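Local atomic coordinates of flagellar biosynthetic protein FliP (Thermotoga maritima MSB8, PDB entry 5H72), a protein that probably takes part in flagellum-specific protein export as a membrane component of the export gate, and is represented here by its periplasmic domain. Residues A[44-49]-A[55-60]; A[35-40]-A[66-71]. All blocks are in the same frame, centred on the assembly; numbering follows the deposited sequence.

Interaction 1 (A[44-49]-A[55-60]); sequences DNVFML and IEIAKI
Val46 and Ile60 make the tight end of this contact, where helix 43-52 meets the irregular loop leading to helix 65-80. Ile60 CG2 sits in the fork of the valine, 3.6 Å from Val46 CB and almost as near to both methyls. Ile60 CG1 lies between its own backbone N and carbonyl carbon (chi1 63°), which leaves CG2 anti to the carbonyl carbon and directed at Val46. Ile57 adds the end of its chain: its CD1 is 3.9 Å from Val46 CG1 and 4.0 Å from Phe47 CD1. Val46 and Ile60 are buried; the outer side, with Phe47 partly exposed and Ala58 and Lys59 facing solvent, is looser. There Ala58 O lies near the Phe47 ring plane at its edge, 3.7 Å from CZ, while Ile60 CG2 approaches CE2 obliquely. The CB atoms of Ala58 and Lys59 point away from the helix, leaving mainly backbone to meet the ring. With an alanine in place of Phe47, the backbone at Ala58 and Lys59 would probably lose the ring packed against it, opening a gap between helix and loop. The contact is largely apolar, consistent with these two segments associating through fit, without directional bonds between them.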
# COMPACT_ATOMS: atom_id res chain seq x y z
N ASP A 44 -0.54 14.00 -17.68
CA ASP A 44 -1.82 14.01 -18.38
C ASP A 44 -2.87 13.18 -17.67
O ASP A 44 -4.06 13.55 -17.69
CB ASP A 44 -1.65 13.53 -19.83
CG ASP A 44 -1.21 14.64 -20.77
OD1 ASP A 44 -1.48 15.83 -20.46
OD2 ASP A 44 -0.61 14.34 -21.82
N ASN A 45 -2.46 12.08 -17.05
CA ASN A 45 -3.40 11.26 -16.27
C ASN A 45 -4.16 12.10 -15.26
O ASN A 45 -5.36 11.95 -15.10
CB ASN A 45 -2.68 10.13 -15.54
CG ASN A 45 -2.10 9.10 -16.48
OD1 ASN A 45 -2.44 9.06 -17.66
ND2 ASN A 45 -1.21 8.26 -15.96
N VAL A 46 -3.44 12.99 -14.58
CA VAL A 46 -4.07 13.85 -13.59
C VAL A 46 -5.09 14.76 -14.23
O VAL A 46 -6.25 14.80 -13.81
CB VAL A 46 -3.04 14.71 -12.86
CG1 VAL A 46 -3.73 15.57 -11.82
CG2 VAL A 46 -1.96 13.84 -12.24
N PHE A 47 -4.66 15.49 -15.25
CA PHE A 47 -5.54 16.41 -15.98
C PHE A 47 -6.74 15.70 -16.60
O PHE A 47 -7.86 16.21 -16.53
CB PHE A 47 -4.75 17.14 -17.07
CG PHE A 47 -3.75 18.11 -16.53
CD1 PHE A 47 -4.16 19.22 -15.81
CD2 PHE A 47 -2.40 17.91 -16.72
CE1 PHE A 47 -3.25 20.12 -15.30
CE2 PHE A 47 -1.48 18.80 -16.20
CZ PHE A 47 -1.91 19.91 -15.49
N MET A 48 -6.51 14.53 -17.17
CA MET A 48 -7.60 13.76 -17.76
C MET A 48 -8.63 13.39 -16.70
O MET A 48 -9.82 13.61 -16.89
CB MET A 48 -7.08 12.50 -18.45
CG MET A 48 -8.19 11.53 -18.85
SD MET A 48 -7.62 9.93 -19.50
CE MET A 48 -6.87 9.18 -18.06
N LEU A 49 -8.16 12.85 -15.58
CA LEU A 49 -9.05 12.44 -14.50
C LEU A 49 -9.76 13.64 -13.89
O LEU A 49 -10.90 13.53 -13.43
CB LEU A 49 -8.29 11.66 -13.43
CG LEU A 49 -8.36 10.13 -13.48
CD1 LEU A 49 -8.33 9.62 -14.90
CD2 LEU A 49 -7.23 9.50 -12.69
N ILE A 55 -13.37 18.89 -12.08
CA ILE A 55 -12.39 19.58 -11.25
C ILE A 55 -11.48 20.44 -12.14
O ILE A 55 -10.93 19.96 -13.13
CB ILE A 55 -11.55 18.58 -10.43
CG1 ILE A 55 -12.45 17.86 -9.42
CG2 ILE A 55 -10.42 19.28 -9.70
CD1 ILE A 55 -11.74 16.77 -8.61
N GLU A 56 -11.35 21.71 -11.79
CA GLU A 56 -10.57 22.64 -12.61
C GLU A 56 -9.24 22.99 -11.98
O GLU A 56 -9.18 23.74 -11.00
CB GLU A 56 -11.37 23.92 -12.86
CG GLU A 56 -12.62 23.70 -13.69
CD GLU A 56 -13.30 24.99 -14.08
OE1 GLU A 56 -13.70 25.12 -15.25
OE2 GLU A 56 -13.43 25.88 -13.20
N ILE A 57 -8.16 22.45 -12.55
CA ILE A 57 -6.82 22.67 -12.03
C ILE A 57 -5.87 23.18 -13.11
O ILE A 57 -6.05 22.89 -14.29
CB ILE A 57 -6.23 21.37 -11.41
CG1 ILE A 57 -6.18 20.26 -12.45
CG2 ILE A 57 -7.04 20.93 -10.21
CD1 ILE A 57 -5.45 19.01 -12.00
N ALA A 58 -4.85 23.94 -12.69
CA ALA A 58 -3.82 24.44 -13.61
C ALA A 58 -2.55 23.59 -13.57
O ALA A 58 -1.82 23.51 -14.56
CB ALA A 58 -3.50 25.89 -13.29
N LYS A 59 -2.27 22.98 -12.41
CA LYS A 59 -1.10 22.11 -12.26
C LYS A 59 -1.41 20.92 -11.35
O LYS A 59 -2.34 20.99 -10.54
CB LYS A 59 0.08 22.90 -11.72
CG LYS A 59 -0.23 23.71 -10.49
CD LYS A 59 0.59 24.99 -10.53
CE LYS A 59 1.02 25.45 -9.15
NZ LYS A 59 2.03 26.55 -9.29
N ILE A 60 -0.65 19.84 -11.48
CA ILE A 60 -1.03 18.60 -10.81
C ILE A 60 -0.92 18.70 -9.29
O ILE A 60 -1.55 17.93 -8.57
CB ILE A 60 -0.21 17.39 -11.31
CG1 ILE A 60 1.28 17.54 -11.00
CG2 ILE A 60 -0.43 17.18 -12.81
CD1 ILE A 60 2.07 16.29 -11.32

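Interaction 2 (A[35-40]-A[66-71]); sequences NELKNH and AVLIPA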
# COMPACT_ATOMS: atom_id res chain seq x y z
N ASN A 35 6.12 13.39 -7.95
CA ASN A 35 7.45 13.21 -8.53
C ASN A 35 7.48 12.07 -9.54
O ASN A 35 8.07 12.20 -10.61
CB ASN A 35 8.47 12.97 -7.44
CG ASN A 35 9.89 12.88 -7.97
OD1 ASN A 35 10.53 11.83 -7.88
ND2 ASN A 35 10.40 13.98 -8.51
N GLU A 36 6.83 10.95 -9.20
CA GLU A 36 6.75 9.79 -10.10
C GLU A 36 6.02 10.15 -11.39
O GLU A 36 6.41 9.72 -12.47
CB GLU A 36 6.02 8.62 -9.42
CG GLU A 36 6.91 7.76 -8.53
CD GLU A 36 7.94 6.96 -9.33
OE1 GLU A 36 7.55 6.09 -10.13
OE2 GLU A 36 9.15 7.21 -9.14
N LEU A 37 4.96 10.95 -11.25
CA LEU A 37 4.16 11.33 -12.40
C LEU A 37 4.93 12.26 -13.33
O LEU A 37 4.83 12.15 -14.55
CB LEU A 37 2.85 12.00 -11.94
CG LEU A 37 1.74 11.08 -11.42
CD1 LEU A 37 0.71 11.88 -10.67
CD2 LEU A 37 1.08 10.30 -12.55
N LYS A 38 5.71 13.18 -12.76
CA LYS A 38 6.50 14.10 -13.57
C LYS A 38 7.66 13.37 -14.22
O LYS A 38 7.88 13.50 -15.42
CB LYS A 38 7.03 15.26 -12.73
CG LYS A 38 5.94 16.23 -12.31
CD LYS A 38 6.53 17.51 -11.74
CE LYS A 38 5.43 18.46 -11.28
NZ LYS A 38 5.97 19.73 -10.70
N ASN A 39 8.39 12.59 -13.43
CA ASN A 39 9.60 11.95 -13.93
C ASN A 39 9.30 10.93 -15.03
O ASN A 39 10.17 10.63 -15.85
CB ASN A 39 10.37 11.30 -12.77
CG ASN A 39 11.08 12.35 -11.90
OD1 ASN A 39 11.30 13.49 -12.32
ND2 ASN A 39 11.45 11.96 -10.68
N HIS A 40 8.07 10.42 -15.09
CA HIS A 40 7.68 9.51 -16.16
C HIS A 40 6.71 10.18 -17.15
O HIS A 40 6.12 9.51 -18.00
CB HIS A 40 7.06 8.24 -15.58
CG HIS A 40 8.00 7.46 -14.71
ND1 HIS A 40 9.07 6.76 -15.21
CD2 HIS A 40 8.03 7.29 -13.37
CE1 HIS A 40 9.72 6.17 -14.22
NE2 HIS A 40 9.11 6.48 -13.09
N ALA A 66 -8.25 12.21 -4.50
CA ALA A 66 -9.22 11.40 -5.25
C ALA A 66 -8.90 11.35 -6.73
O ALA A 66 -9.35 10.44 -7.45
CB ALA A 66 -10.64 11.92 -5.04
N VAL A 67 -8.14 12.33 -7.20
CA VAL A 67 -7.69 12.39 -8.57
C VAL A 67 -6.24 11.95 -8.66
O VAL A 67 -5.86 11.17 -9.54
CB VAL A 67 -7.81 13.84 -9.15
CG1 VAL A 67 -7.07 13.97 -10.46
CG2 VAL A 67 -9.27 14.22 -9.30
N LEU A 68 -5.42 12.47 -7.76
CA LEU A 68 -3.98 12.25 -7.80
C LEU A 68 -3.62 10.77 -7.65
O LEU A 68 -2.83 10.24 -8.42
CB LEU A 68 -3.28 13.07 -6.71
CG LEU A 68 -1.75 13.13 -6.70
CD1 LEU A 68 -1.21 13.69 -8.03
CD2 LEU A 68 -1.27 13.98 -5.53
N ILE A 69 -4.23 10.09 -6.69
CA ILE A 69 -3.89 8.69 -6.43
C ILE A 69 -4.25 7.77 -7.60
O ILE A 69 -3.42 6.96 -8.01
CB ILE A 69 -4.56 8.20 -5.11
CG1 ILE A 69 -3.99 8.99 -3.94
CG2 ILE A 69 -4.31 6.72 -4.91
CD1 ILE A 69 -4.69 8.71 -2.65
N PRO A 70 -5.48 7.88 -8.16
CA PRO A 70 -5.74 7.03 -9.34
C PRO A 70 -4.83 7.34 -10.53
O PRO A 70 -4.43 6.41 -11.24
CB PRO A 70 -7.20 7.36 -9.68
CG PRO A 70 -7.79 7.87 -8.44
CD PRO A 70 -6.69 8.61 -7.74
N ALA A 71 -4.50 8.61 -10.75
CA ALA A 71 -3.60 8.97 -11.85
C ALA A 71 -2.23 8.35 -11.63
O ALA A 71 -1.60 7.86 -12.56
CB ALA A 71 -3.48 10.48 -11.97
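Leu37 meets no aromatic ring across this contact; the flat group it touches is the peptide carbonyl of Ala71, whose oxygen lies 3.6 Å from Leu37 CD2 with the carbonyl carbon slightly farther off. The imidazole of His40, just past the end of helix 17-39, takes no part in the contact with 66-71, packs on Val79 farther along helix 65-80, and has Glu36 CD at its edge, in the ring plane. The other methyl of Leu37 does the apolar work: CD1 is 3.7 Å from Leu68 CD1, the two leucines approaching at a slant. Leu37 points at helix 65-80 from its backbone outward, whereas Leu68 starts off to one side, its CG anti to the backbone N (chi1 -171°), which carries CD1 across to Leu37. Leu37, Leu68 and Ala71 are all buried; Met33 and Ile34 complete the packing of Leu68, and Val46 of helix 43-52 packs on both Leu37 and Ala71. Helix 65-80 is kinked here, since the N of Pro70 has no bond to the preceding turn. Ala71 O also accepts a weak hydrogen bond from Asn45 ND2. These two segments touch at few points, which is consistent with joining mainly through burial of apolar groups.

Overall arrangement
Both segments of interaction 1 fall between the two segments of interaction 2 in the sequence, so that the contact between helix 17-39 and helix 65-80 brackets the other. Their centres lie about 10 Å apart and they touch directly, for instance through Ile55 against Val67 and Leu49 against Ala71. Helix 43-52 thus has the loop on one side and helix 65-80 on another, and Val46, part of interaction 1, also packs on residues of interaction 2. Interaction 2 lies nearer the centre of the chain, interaction 1 farther out and partly exposed. Together they tie all three helices and the connecting loop of this all-helical periplasmic domain into one small core. The same region reaches other subunits, with Glu36 salt-bridged to Arg28 of the third subunit.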